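Local coordinates for protein twin-arginine translocation pathway signal (Rhodoferax ferrireducens, PDB 5IM2) that probably serves as the solute-binding protein of a TRAP transporter and holds a copurified benzoate in its pocket, at residues Phe123-Val128 and Leu154-Asp159; Trp146-Thr151 and Thr355-Leu360; Gln166-Gly171 and Ala257-Thr262; Thr175-Ile180 and Leu244-Ser249. All blocks are in the same frame, centred on the assembly; numbering follows the deposited sequence.

Overall arrangement
Contacts 1 and 2 sit together on one side of the chain, their centres about 12 Å apart. They share helix 138-152: Met149 of contact 2 packs on Glu156 and Phe157 of contact 1, and Tyr148 OH lies 2.8 Å from Arg125 O, a probable hydrogen bond. Contact 3 lies nearest the middle of the chain, about 18 Å from contact 1 between centres. It touches contact 1 through Ile126 and Thr262. Its His168 side chain comes within about 4 Å of the bound benzoate. Contact 4 lies about 20 Å from contact 3 between centres, on the far side of the chain's centre from contacts 1 and 2.

Contact 1: residues Phe123-Val128 and Leu154-Asp159; sequences FPRIEV and LDEFKD
Glu156 pushes its carboxylate against the backbone of Arg125 and Ile126. OE2 takes Arg125 N at 2.9 Å and OE1 takes Ile126 N at 2.8 Å, each on its syn lone pair. OE2 has a second donor: Arg125 NE meets it at 3.1 Å from above the carboxylate plane, 50° out of it. A water also joins Arg125 NH2 to Glu156 OE2. The guanidinium turns its end to Asp155 and grips it with two nitrogens, NH1 to OD1 at 3.1 Å and NH2 to OD2 at 2.6 Å. The Arg125 chain bends at chi3 (-78°), which brings the group across to both acids. With an alanine here, Asp155 would probably lose its ionic partner and Glu156 would keep mainly its backbone donors. Beside this network, Phe123 and Phe157 form an offset stack, with centroids 4.7 Å apart and planes at 25°. Ile126 CD1 reaches the edge of the Phe157 ring, 4.0 Å from CE2. Tyr101 adds an edge-to-face contact to Phe123. The two loops flank helix 138-152 in the chain; Met149 of that helix packs on Ile126, while Leu165 of strand 161-167 packs on Ile126 and Phe157.

Contact 2: residues Trp146-Thr151 and Thr355-Leu360; sequences WEYMQT and TTARAL
Leu360 points its two methyl branches at Glu147 and Tyr148 where two helices pack roughly antiparallel. The helix pair joins helix 138-152 to helix 350-367, the last helix of the modelled chain. The axes of these two short segments come within 10.0 Å, and their directions differ by 142°. Leu360 CD1 lies against the start of Tyr148, 3.8 Å from its CB and close to its backbone N. The other branch, CD2, lies across the end of Glu147, and the two side chains cross at about a right angle. Glu147 is extended, with CG anti to the backbone N (chi1 -179°), which carries its aliphatic part past Leu360 toward the second helix. Its carboxylate finds its polar partners one turn farther on: OE2 pairs with Lys363 and OE1 bonds to His364. The acid is thus held to helix 350-367 by charge as well as by contact with a leucine. The Tyr148 ring points on past Leu360 CD1 toward Ala357 and Thr356. It meets Ala357 CB and Thr356 CG2 obliquely. The small Ala357 side chain probably lets the ring come near that helix, and the ring also meets Phe129 edge-to-face. The Tyr148 hydroxyl goes to Arg125 O. On the Tyr148 ring, CE2 is 4.1 Å from Ala357 CB.

Contact 3: residues Gln166-Gly171 and Ala257-Thr262; sequences QVHGPG and ALYTAT
Gln166 and Thr262 meet through the backbone, with Gln166 O 3.3 Å from Thr262 CA in a CA-H...O contact. The Gln166 side chain turns the other way, to Trp113 and Gln299. Val167 follows with its CA 3.2 Å from Ala261 O, while its CB packs on the Thr260 side chain. The carbonyl O of His168 accepts from Thr260 OG1 at 2.8 Å, the hydroxyl standing above the carbonyl plane. With CG between the backbone N and the carbonyl carbon (chi1 63°), the His168 ring is placed where ND1 can donate to Gly169 O at 2.7 Å. This bond lies in the ring plane and on a carbonyl lone pair, which helps fix the ring's rotation. Thr260 OG1 and Ala261 N lie over one face of the ring. A water links NE2 to Tyr259 OH. Pro170 CB rests 3.8 Å from Ala257 CB. Gly171 N donates to Tyr259 O at 3.0 Å, and its CA lies 3.4 Å from Tyr259 CE1, where a side chain would clash. Leading from one sheet to the other, 166-171 and 257-262 are connections between the lobes of a bilobed solute-binding protein, and His168 lines the benzoate pocket between those lobes.

Contact 4: residues Thr175-Ile180 and Leu244-Ser249; sequences TKDKQI and LTRFHS
This is an antiparallel strand pairing with a classic beta bulge, where the end of strand 171-175 pairs with the start of strand 247-251, inside the mixed six-stranded sheet. Phe247 and Arg246 both face Thr175. Thr175 O accepts from Phe247 N at 3.1 Å and from Arg246 N at 3.0 Å, while Thr175 N donates back to Phe247 O. After Thr175 the chain curls round the Phe247 ring. Gln179 N and Lys178 C lie over one face, and Gln179 CB packs on CD1. Thr175 OG1 donates to Lys178 O, which helps hold this curl. Without this ring, as with a serine here, the loop 177-179 is likely to lose the surface it folds over and a gap to open beneath Gln179. Farther out, Asp177 OD1 forms a salt bridge with Arg246 NH2 at 2.8 Å, though Arg246 is poorly ordered. At the other end a water joins Gln179 NE2 to His248 O. Nearby the Ser249 hydroxyl donates to Ile180 O, with Ser249 OG 2.6 Å from that oxygen.

Contact 1: residues Phe123-Val128 and Leu154-Asp159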
loop_
_atom_site.group_PDB
_atom_site.type_symbol
_atom_site.label_atom_id
_atom_site.label_comp_id
_atom_site.label_asym_id
_atom_site.label_seq_id
_atom_site.Cartn_x
_atom_site.Cartn_y
_atom_site.Cartn_z
ATOM N N PHE A 123 6.698 6.589 -10.174
ATOM C CA PHE A 123 7.283 6.881 -8.861
ATOM C C PHE A 123 8.304 5.796 -8.525
ATOM O O PHE A 123 8.086 4.952 -7.658
ATOM C CB PHE A 123 6.205 6.995 -7.784
ATOM C CG PHE A 123 5.125 7.943 -8.118
ATOM C CD1 PHE A 123 5.351 9.323 -8.074
ATOM C CD2 PHE A 123 3.871 7.488 -8.522
ATOM C CE1 PHE A 123 4.347 10.231 -8.398
ATOM C CE2 PHE A 123 2.870 8.384 -8.836
ATOM C CZ PHE A 123 3.102 9.767 -8.765
ATOM N N PRO A 124 9.449 5.793 -9.217
ATOM C CA PRO A 124 10.371 4.664 -9.076
ATOM C C PRO A 124 11.048 4.576 -7.727
ATOM O O PRO A 124 11.315 3.462 -7.271
ATOM C CB PRO A 124 11.389 4.910 -10.192
ATOM C CG PRO A 124 11.339 6.371 -10.457
ATOM C CD PRO A 124 9.897 6.751 -10.238
ATOM N N ARG A 125 11.363 5.689 -7.066
ATOM C CA ARG A 125 12.203 5.556 -5.873
ATOM C C ARG A 125 11.441 5.053 -4.641
ATOM O O ARG A 125 12.031 4.380 -3.780
ATOM C CB ARG A 125 12.874 6.892 -5.570
ATOM C CG ARG A 125 13.957 7.249 -6.533
ATOM C CD ARG A 125 14.371 8.683 -6.402
ATOM N NE ARG A 125 13.417 9.548 -7.058
ATOM C CZ ARG A 125 13.601 10.849 -7.268
ATOM N NH1 ARG A 125 14.700 11.460 -6.836
ATOM N NH2 ARG A 125 12.670 11.543 -7.898
ATOM N N ILE A 126 10.141 5.350 -4.523
ATOM C CA ILE A 126 9.402 4.886 -3.358
ATOM C C ILE A 126 9.232 3.369 -3.380
ATOM O O ILE A 126 8.927 2.747 -2.349
ATOM C CB ILE A 126 8.040 5.598 -3.265
ATOM C CG1 ILE A 126 7.444 5.355 -1.889
ATOM C CG2 ILE A 126 7.089 5.148 -4.345
ATOM C CD1 ILE A 126 6.055 5.992 -1.696
ATOM N N GLU A 127 9.444 2.756 -4.549
ATOM C CA GLU A 127 9.278 1.319 -4.727
ATOM C C GLU A 127 10.241 0.475 -3.899
ATOM O O GLU A 127 10.045 -0.736 -3.810
ATOM C CB GLU A 127 9.498 0.917 -6.189
ATOM C CG GLU A 127 8.525 1.380 -7.218
ATOM C CD GLU A 127 8.967 0.928 -8.630
ATOM O OE1 GLU A 127 10.196 0.689 -8.872
ATOM O OE2 GLU A 127 8.094 0.816 -9.503
ATOM N N VAL A 128 11.276 1.074 -3.306
ATOM C CA VAL A 128 12.221 0.323 -2.495
ATOM C C VAL A 128 11.479 -0.421 -1.380
ATOM O O VAL A 128 11.903 -1.497 -0.932
ATOM C CB VAL A 128 13.306 1.284 -1.959
ATOM C CG1 VAL A 128 12.740 2.255 -0.930
ATOM C CG2 VAL A 128 14.494 0.500 -1.429
ATOM N N LEU A 154 12.798 14.002 -2.511
ATOM C CA LEU A 154 11.781 15.030 -2.345
ATOM C C LEU A 154 11.177 15.443 -3.678
ATOM O O LEU A 154 10.022 15.874 -3.719
ATOM C CB LEU A 154 12.384 16.222 -1.612
ATOM C CG LEU A 154 11.441 17.352 -1.213
ATOM C CD1 LEU A 154 10.377 16.893 -0.213
ATOM C CD2 LEU A 154 12.279 18.482 -0.659
ATOM N N ASP A 155 11.913 15.290 -4.778
ATOM C CA ASP A 155 11.381 15.719 -6.067
ATOM C C ASP A 155 10.410 14.715 -6.679
ATOM O O ASP A 155 9.740 15.055 -7.654
ATOM C CB ASP A 155 12.515 15.956 -7.050
ATOM C CG ASP A 155 13.347 14.728 -7.244
ATOM O OD1 ASP A 155 14.170 14.430 -6.346
ATOM O OD2 ASP A 155 13.159 14.048 -8.271
ATOM N N GLU A 156 10.304 13.496 -6.136
ATOM C CA GLU A 156 9.469 12.469 -6.761
ATOM C C GLU A 156 7.994 12.826 -6.718
ATOM O O GLU A 156 7.242 12.454 -7.634
ATOM C CB GLU A 156 9.696 11.101 -6.086
ATOM C CG GLU A 156 8.807 9.949 -6.577
ATOM C CD GLU A 156 9.543 8.608 -6.607
ATOM O OE1 GLU A 156 9.169 7.677 -5.828
ATOM O OE2 GLU A 156 10.510 8.493 -7.396
ATOM N N PHE A 157 7.562 13.526 -5.673
ATOM C CA PHE A 157 6.175 13.934 -5.524
ATOM C C PHE A 157 6.038 15.453 -5.501
ATOM O O PHE A 157 5.095 15.977 -4.906
ATOM C CB PHE A 157 5.572 13.364 -4.245
ATOM C CG PHE A 157 5.382 11.850 -4.237
ATOM C CD1 PHE A 157 4.387 11.244 -5.003
ATOM C CD2 PHE A 157 6.160 11.047 -3.416
ATOM C CE1 PHE A 157 4.198 9.879 -4.963
ATOM C CE2 PHE A 157 5.970 9.659 -3.388
ATOM C CZ PHE A 157 4.987 9.088 -4.154
ATOM N N LYS A 158 6.972 16.169 -6.118
ATOM C CA LYS A 158 7.028 17.619 -5.936
ATOM C C LYS A 158 5.866 18.339 -6.596
ATOM O O LYS A 158 5.683 19.542 -6.346
ATOM C CB LYS A 158 8.345 18.180 -6.473
ATOM C CG LYS A 158 8.538 18.010 -7.972
ATOM C CD LYS A 158 9.843 18.657 -8.425
ATOM C CE LYS A 158 9.922 18.743 -9.935
ATOM N NZ LYS A 158 11.046 17.938 -10.484
ATOM N N ASP A 159 5.056 17.633 -7.388
ATOM C CA ASP A 159 3.925 18.259 -8.045
ATOM C C ASP A 159 2.664 18.214 -7.189
ATOM O O ASP A 159 1.631 18.754 -7.608
ATOM C CB ASP A 159 3.686 17.644 -9.436
ATOM C CG ASP A 159 3.681 16.125 -9.442
ATOM O OD1 ASP A 159 4.016 15.512 -8.414
ATOM O OD2 ASP A 159 3.358 15.547 -10.511
HETATM O O HOH W 1 10.759 10.163 -9.553
#

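Contact 2: residues Trp146-Thr151 and Thr355-Leu360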
loop_
_atom_site.group_PDB
_atom_site.type_symbol
_atom_site.label_atom_id
_atom_site.label_comp_id
_atom_site.label_asym_id
_atom_site.label_seq_id
_atom_site.Cartn_x
_atom_site.Cartn_y
_atom_site.Cartn_z
ATOM N N TRP A 146 8.123 7.822 5.087
ATOM C CA TRP A 146 8.031 9.280 5.164
ATOM C C TRP A 146 9.420 9.925 5.140
ATOM O O TRP A 146 9.707 10.809 4.308
ATOM C CB TRP A 146 7.272 9.723 6.423
ATOM C CG TRP A 146 7.334 11.218 6.518
ATOM C CD1 TRP A 146 8.245 11.979 7.228
ATOM C CD2 TRP A 146 6.496 12.151 5.832
ATOM N NE1 TRP A 146 7.999 13.315 7.037
ATOM C CE2 TRP A 146 6.940 13.451 6.174
ATOM C CE3 TRP A 146 5.396 12.022 4.983
ATOM C CZ2 TRP A 146 6.342 14.586 5.677
ATOM C CZ3 TRP A 146 4.800 13.167 4.495
ATOM C CH2 TRP A 146 5.263 14.425 4.851
ATOM N N GLU A 147 10.296 9.477 6.041
ATOM C CA GLU A 147 11.621 10.075 6.169
ATOM C C GLU A 147 12.461 9.858 4.916
ATOM O O GLU A 147 13.149 10.776 4.454
ATOM C CB GLU A 147 12.342 9.524 7.397
ATOM C CG GLU A 147 13.711 10.155 7.570
ATOM C CD GLU A 147 14.405 9.843 8.898
ATOM O OE1 GLU A 147 13.806 9.232 9.803
ATOM O OE2 GLU A 147 15.580 10.229 9.025
ATOM N N TYR A 148 12.376 8.669 4.327
ATOM C CA TYR A 148 13.058 8.392 3.058
ATOM C C TYR A 148 12.659 9.383 1.962
ATOM O O TYR A 148 13.511 9.946 1.263
ATOM C CB TYR A 148 12.738 6.957 2.636
ATOM C CG TYR A 148 13.255 6.475 1.291
ATOM C CD1 TYR A 148 12.489 6.660 0.152
ATOM C CD2 TYR A 148 14.441 5.789 1.176
ATOM C CE1 TYR A 148 12.907 6.197 -1.105
ATOM C CE2 TYR A 148 14.877 5.305 -0.079
ATOM C CZ TYR A 148 14.076 5.504 -1.208
ATOM O OH TYR A 148 14.429 5.034 -2.455
ATOM N N MET A 149 11.364 9.580 1.745
ATOM C CA MET A 149 10.985 10.444 0.635
ATOM C C MET A 149 11.382 11.884 0.923
ATOM O O MET A 149 11.831 12.609 0.026
ATOM C CB MET A 149 9.489 10.325 0.351
ATOM C CG MET A 149 9.095 8.937 -0.121
ATOM S SD MET A 149 9.992 8.305 -1.597
ATOM C CE MET A 149 9.498 9.458 -2.871
ATOM N N GLN A 150 11.263 12.296 2.185
ATOM C CA GLN A 150 11.537 13.674 2.556
ATOM C C GLN A 150 13.002 14.010 2.376
ATOM O O GLN A 150 13.341 15.134 2.003
ATOM C CB GLN A 150 11.138 13.908 4.011
ATOM C CG GLN A 150 9.703 14.266 4.193
ATOM C CD GLN A 150 9.409 15.675 3.748
ATOM O OE1 GLN A 150 8.904 15.900 2.646
ATOM N NE2 GLN A 150 9.723 16.640 4.607
ATOM N N THR A 151 13.885 13.064 2.670
ATOM C CA THR A 151 15.311 13.360 2.715
ATOM C C THR A 151 16.031 12.930 1.451
ATOM O O THR A 151 16.972 13.601 1.030
ATOM C CB THR A 151 15.963 12.698 3.936
ATOM O OG1 THR A 151 15.836 11.274 3.855
ATOM C CG2 THR A 151 15.295 13.174 5.204
ATOM N N THR A 355 20.326 1.119 0.804
ATOM C CA THR A 355 21.033 1.192 2.081
ATOM C C THR A 355 20.283 2.087 3.063
ATOM O O THR A 355 20.058 1.714 4.229
ATOM C CB THR A 355 22.469 1.685 1.831
ATOM O OG1 THR A 355 23.147 0.744 0.997
ATOM C CG2 THR A 355 23.265 1.814 3.110
ATOM N N THR A 356 19.856 3.261 2.598
ATOM C CA THR A 356 19.121 4.153 3.474
ATOM C C THR A 356 17.805 3.511 3.891
ATOM O O THR A 356 17.426 3.586 5.070
ATOM C CB THR A 356 18.916 5.502 2.766
ATOM O OG1 THR A 356 20.185 6.198 2.663
ATOM C CG2 THR A 356 17.920 6.371 3.458
ATOM N N ALA A 357 17.086 2.893 2.945
ATOM C CA ALA A 357 15.771 2.351 3.285
ATOM C C ALA A 357 15.871 1.305 4.392
ATOM O O ALA A 357 15.077 1.312 5.347
ATOM C CB ALA A 357 15.095 1.772 2.043
ATOM N N ARG A 358 16.846 0.405 4.299
ATOM C CA ARG A 358 16.990 -0.604 5.344
ATOM C C ARG A 358 17.336 0.041 6.675
ATOM O O ARG A 358 16.792 -0.339 7.718
ATOM C CB ARG A 358 18.045 -1.631 4.937
ATOM C CG ARG A 358 17.544 -2.486 3.783
ATOM C CD ARG A 358 18.342 -3.747 3.641
ATOM N NE ARG A 358 17.618 -4.750 2.867
ATOM C CZ ARG A 358 18.026 -5.271 1.710
ATOM N NH1 ARG A 358 19.177 -4.906 1.140
ATOM N NH2 ARG A 358 17.264 -6.189 1.132
ATOM N N ALA A 359 18.226 1.034 6.656
ATOM C CA ALA A 359 18.603 1.703 7.899
ATOM C C ALA A 359 17.412 2.413 8.530
ATOM O O ALA A 359 17.276 2.431 9.766
ATOM C CB ALA A 359 19.725 2.707 7.641
ATOM N N LEU A 360 16.580 3.066 7.710
ATOM C CA LEU A 360 15.449 3.831 8.247
ATOM C C LEU A 360 14.398 2.901 8.822
ATOM O O LEU A 360 13.798 3.198 9.869
ATOM C CB LEU A 360 14.857 4.757 7.153
ATOM C CG LEU A 360 15.703 5.979 6.775
ATOM C CD1 LEU A 360 15.085 6.834 5.683
ATOM C CD2 LEU A 360 15.980 6.857 8.010
#

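Contact 3: residues Gln166-Gly171 and Ala257-Thr262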
loop_
_atom_site.group_PDB
_atom_site.type_symbol
_atom_site.label_atom_id
_atom_site.label_comp_id
_atom_site.label_asym_id
_atom_site.label_seq_id
_atom_site.Cartn_x
_atom_site.Cartn_y
_atom_site.Cartn_z
ATOM N N GLN A 166 2.720 5.706 3.557
ATOM C CA GLN A 166 2.570 4.546 4.434
ATOM C C GLN A 166 2.512 3.256 3.626
ATOM O O GLN A 166 2.481 3.266 2.390
ATOM C CB GLN A 166 1.338 4.707 5.336
ATOM C CG GLN A 166 0.069 5.154 4.618
ATOM C CD GLN A 166 -1.084 4.165 4.668
ATOM O OE1 GLN A 166 -2.210 4.529 4.422
ATOM N NE2 GLN A 166 -0.804 2.927 4.933
ATOM N N VAL A 167 2.615 2.148 4.353
ATOM C CA VAL A 167 2.547 0.800 3.804
ATOM C C VAL A 167 1.436 0.047 4.532
ATOM O O VAL A 167 0.931 0.501 5.564
ATOM C CB VAL A 167 3.881 0.043 3.910
ATOM C CG1 VAL A 167 4.971 0.838 3.202
ATOM C CG2 VAL A 167 4.216 -0.242 5.385
ATOM N N HIS A 168 1.047 -1.108 3.984
ATOM C CA HIS A 168 0.100 -1.985 4.655
ATOM C C HIS A 168 0.806 -3.155 5.373
ATOM O O HIS A 168 2.032 -3.236 5.438
ATOM C CB HIS A 168 -1.012 -2.436 3.680
ATOM C CG HIS A 168 -0.579 -3.261 2.488
ATOM N ND1 HIS A 168 0.140 -4.441 2.590
ATOM C CD2 HIS A 168 -0.852 -3.107 1.168
ATOM C CE1 HIS A 168 0.335 -4.941 1.376
ATOM N NE2 HIS A 168 -0.288 -4.172 0.496
ATOM N N GLY A 169 -0.004 -4.042 5.996
ATOM C CA GLY A 169 0.529 -5.194 6.680
ATOM C C GLY A 169 1.118 -6.212 5.713
ATOM O O GLY A 169 1.088 -6.045 4.492
ATOM N N PRO A 170 1.665 -7.292 6.257
ATOM C CA PRO A 170 2.350 -8.267 5.391
ATOM C C PRO A 170 1.430 -8.855 4.334
ATOM O O PRO A 170 0.274 -9.199 4.596
ATOM C CB PRO A 170 2.833 -9.335 6.373
ATOM C CG PRO A 170 2.908 -8.614 7.708
ATOM C CD PRO A 170 1.793 -7.618 7.684
ATOM N N GLY A 171 1.955 -8.980 3.110
ATOM C CA GLY A 171 1.169 -9.559 2.036
ATOM C C GLY A 171 0.864 -11.036 2.245
ATOM O O GLY A 171 1.639 -11.789 2.844
ATOM N N ALA A 257 8.231 -10.414 6.034
ATOM C CA ALA A 257 7.059 -10.084 5.243
ATOM C C ALA A 257 7.452 -10.150 3.783
ATOM O O ALA A 257 8.347 -9.423 3.347
ATOM C CB ALA A 257 6.541 -8.690 5.589
ATOM N N LEU A 258 6.761 -10.978 3.017
ATOM C CA LEU A 258 7.136 -11.146 1.625
ATOM C C LEU A 258 7.126 -9.808 0.888
ATOM O O LEU A 258 8.072 -9.483 0.165
ATOM C CB LEU A 258 6.194 -12.140 0.941
ATOM C CG LEU A 258 6.459 -12.296 -0.572
ATOM C CD1 LEU A 258 7.819 -12.891 -0.795
ATOM C CD2 LEU A 258 5.395 -13.174 -1.172
ATOM N N TYR A 259 6.050 -9.026 1.028
ATOM C CA TYR A 259 6.005 -7.705 0.408
ATOM C C TYR A 259 5.014 -6.825 1.167
ATOM O O TYR A 259 4.180 -7.298 1.938
ATOM C CB TYR A 259 5.609 -7.773 -1.096
ATOM C CG TYR A 259 4.124 -7.864 -1.278
ATOM C CD1 TYR A 259 3.459 -9.066 -1.139
ATOM C CD2 TYR A 259 3.373 -6.721 -1.511
ATOM C CE1 TYR A 259 2.068 -9.138 -1.235
ATOM C CE2 TYR A 259 1.984 -6.782 -1.615
ATOM C CZ TYR A 259 1.344 -7.992 -1.469
ATOM O OH TYR A 259 -0.034 -8.043 -1.562
ATOM N N THR A 260 5.117 -5.529 0.907
ATOM C CA THR A 260 4.048 -4.580 1.189
ATOM C C THR A 260 3.966 -3.595 0.029
ATOM O O THR A 260 4.855 -3.520 -0.830
ATOM C CB THR A 260 4.261 -3.893 2.541
ATOM O OG1 THR A 260 3.099 -3.124 2.851
ATOM C CG2 THR A 260 5.496 -2.995 2.551
ATOM N N ALA A 261 2.861 -2.864 -0.024
ATOM C CA ALA A 261 2.676 -1.816 -1.015
ATOM C C ALA A 261 2.668 -0.463 -0.320
ATOM O O ALA A 261 2.308 -0.355 0.844
ATOM C CB ALA A 261 1.382 -2.019 -1.812
ATOM N N THR A 262 3.088 0.565 -1.049
ATOM C CA THR A 262 3.121 1.922 -0.548
ATOM C C THR A 262 1.886 2.689 -0.969
ATOM O O THR A 262 1.303 2.450 -2.025
ATOM C CB THR A 262 4.358 2.678 -1.029
ATOM O OG1 THR A 262 4.384 2.736 -2.454
ATOM C CG2 THR A 262 5.581 2.003 -0.533
HETATM O O HOH W 2 -1.094 -5.577 -1.855
HETATM O O HOH W 3 4.147 -11.629 4.171
#

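Contact 4: residues Thr175-Ile180 and Leu244-Ser249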
loop_
_atom_site.group_PDB
_atom_site.type_symbol
_atom_site.label_atom_id
_atom_site.label_comp_id
_atom_site.label_asym_id
_atom_site.label_seq_id
_atom_site.Cartn_x
_atom_site.Cartn_y
_atom_site.Cartn_z
ATOM N N THR A 175 -5.866 -17.817 -3.012
ATOM C CA THR A 175 -6.039 -18.586 -4.236
ATOM C C THR A 175 -7.363 -19.331 -4.224
ATOM O O THR A 175 -7.900 -19.675 -3.174
ATOM C CB THR A 175 -4.908 -19.579 -4.412
ATOM O OG1 THR A 175 -4.740 -20.289 -3.182
ATOM C CG2 THR A 175 -3.595 -18.839 -4.738
ATOM N N LYS A 176 -7.875 -19.597 -5.417
ATOM C CA LYS A 176 -9.149 -20.281 -5.540
ATOM C C LYS A 176 -9.037 -21.780 -5.263
ATOM O O LYS A 176 -9.890 -22.341 -4.570
ATOM C CB LYS A 176 -9.730 -20.037 -6.939
ATOM C CG LYS A 176 -10.185 -18.598 -7.172
ATOM C CD LYS A 176 -11.048 -18.454 -8.407
ATOM C CE LYS A 176 -10.231 -18.121 -9.622
ATOM N NZ LYS A 176 -11.068 -18.166 -10.867
ATOM N N ASP A 177 -7.995 -22.438 -5.789
ATOM C CA ASP A 177 -7.950 -23.898 -5.863
ATOM C C ASP A 177 -6.692 -24.532 -5.274
ATOM O O ASP A 177 -6.763 -25.665 -4.782
ATOM C CB ASP A 177 -8.056 -24.358 -7.324
ATOM C CG ASP A 177 -9.309 -23.854 -8.022
ATOM O OD1 ASP A 177 -10.433 -24.114 -7.536
ATOM O OD2 ASP A 177 -9.165 -23.191 -9.076
ATOM N N LYS A 178 -5.534 -23.875 -5.372
ATOM C CA LYS A 178 -4.262 -24.483 -4.982
ATOM C C LYS A 178 -3.779 -23.892 -3.670
ATOM O O LYS A 178 -3.640 -22.675 -3.548
ATOM C CB LYS A 178 -3.148 -24.297 -6.028
ATOM C CG LYS A 178 -2.091 -25.431 -5.867
ATOM C CD LYS A 178 -0.974 -25.459 -6.879
ATOM C CE LYS A 178 -0.206 -26.787 -6.800
ATOM N NZ LYS A 178 -0.676 -27.817 -7.801
ATOM N N GLN A 179 -3.491 -24.762 -2.705
ATOM C CA GLN A 179 -2.788 -24.301 -1.517
ATOM C C GLN A 179 -1.321 -24.037 -1.830
ATOM O O GLN A 179 -0.656 -24.841 -2.485
ATOM C CB GLN A 179 -2.902 -25.336 -0.413
ATOM C CG GLN A 179 -2.168 -24.959 0.857
ATOM C CD GLN A 179 -2.487 -25.918 1.986
ATOM O OE1 GLN A 179 -2.169 -27.112 1.915
ATOM N NE2 GLN A 179 -3.130 -25.405 3.031
ATOM N N ILE A 180 -0.807 -22.917 -1.331
ATOM C CA ILE A 180 0.577 -22.503 -1.559
ATOM C C ILE A 180 1.380 -22.868 -0.314
ATOM O O ILE A 180 1.359 -22.150 0.688
ATOM C CB ILE A 180 0.678 -21.004 -1.863
ATOM C CG1 ILE A 180 -0.250 -20.595 -3.021
ATOM C CG2 ILE A 180 2.122 -20.622 -2.148
ATOM C CD1 ILE A 180 -0.065 -21.394 -4.260
ATOM N N LEU A 244 -14.557 -15.500 -2.631
ATOM C CA LEU A 244 -14.136 -15.846 -3.985
ATOM C C LEU A 244 -12.889 -16.723 -4.027
ATOM O O LEU A 244 -12.496 -17.157 -5.119
ATOM C CB LEU A 244 -13.886 -14.555 -4.791
ATOM C CG LEU A 244 -15.089 -13.598 -4.867
ATOM C CD1 LEU A 244 -14.703 -12.199 -5.306
ATOM C CD2 LEU A 244 -16.124 -14.169 -5.822
ATOM N N THR A 245 -12.254 -16.982 -2.883
ATOM C CA THR A 245 -11.052 -17.811 -2.802
ATOM C C THR A 245 -11.216 -18.749 -1.614
ATOM O O THR A 245 -12.028 -18.503 -0.722
ATOM C CB THR A 245 -9.756 -16.970 -2.660
ATOM O OG1 THR A 245 -9.807 -16.164 -1.479
ATOM C CG2 THR A 245 -9.517 -16.076 -3.877
ATOM N N ARG A 246 -10.469 -19.858 -1.625
ATOM C CA ARG A 246 -10.611 -20.888 -0.600
ATOM C C ARG A 246 -9.362 -21.092 0.232
ATOM O O ARG A 246 -9.454 -21.690 1.312
ATOM C CB ARG A 246 -10.960 -22.257 -1.217
ATOM C CG ARG A 246 -12.418 -22.521 -1.450
ATOM C CD ARG A 246 -12.639 -23.998 -1.798
ATOM N NE ARG A 246 -12.069 -24.343 -3.098
ATOM C CZ ARG A 246 -12.745 -24.365 -4.245
ATOM N NH1 ARG A 246 -14.040 -24.069 -4.277
ATOM N NH2 ARG A 246 -12.124 -24.687 -5.371
ATOM N N PHE A 247 -8.202 -20.680 -0.265
ATOM C CA PHE A 247 -6.923 -20.987 0.345
ATOM C C PHE A 247 -6.180 -19.686 0.601
ATOM O O PHE A 247 -6.198 -18.778 -0.234
ATOM C CB PHE A 247 -6.096 -21.907 -0.556
ATOM C CG PHE A 247 -6.675 -23.268 -0.697
ATOM C CD1 PHE A 247 -6.403 -24.247 0.239
ATOM C CD2 PHE A 247 -7.504 -23.566 -1.764
ATOM C CE1 PHE A 247 -6.945 -25.507 0.111
ATOM C CE2 PHE A 247 -8.044 -24.821 -1.902
ATOM C CZ PHE A 247 -7.769 -25.796 -0.960
ATOM N N HIS A 248 -5.546 -19.595 1.767
ATOM C CA HIS A 248 -4.793 -18.409 2.141
ATOM C C HIS A 248 -3.469 -18.843 2.743
ATOM O O HIS A 248 -3.451 -19.653 3.675
ATOM C CB HIS A 248 -5.599 -17.585 3.138
ATOM C CG HIS A 248 -7.018 -17.376 2.714
ATOM N ND1 HIS A 248 -7.428 -16.276 1.988
ATOM C CD2 HIS A 248 -8.115 -18.148 2.869
ATOM C CE1 HIS A 248 -8.718 -16.381 1.721
ATOM N NE2 HIS A 248 -9.159 -17.502 2.257
ATOM N N SER A 249 -2.371 -18.320 2.216
ATOM C CA SER A 249 -1.048 -18.596 2.756
ATOM C C SER A 249 -0.427 -17.282 3.213
ATOM O O SER A 249 -0.131 -16.410 2.394
ATOM C CB SER A 249 -0.179 -19.298 1.716
ATOM O OG SER A 249 -0.568 -20.653 1.677
HETATM O O HOH W 4 -3.988 -22.578 2.484
HETATM O O HOH W 5 -2.545 -21.322 0.403
#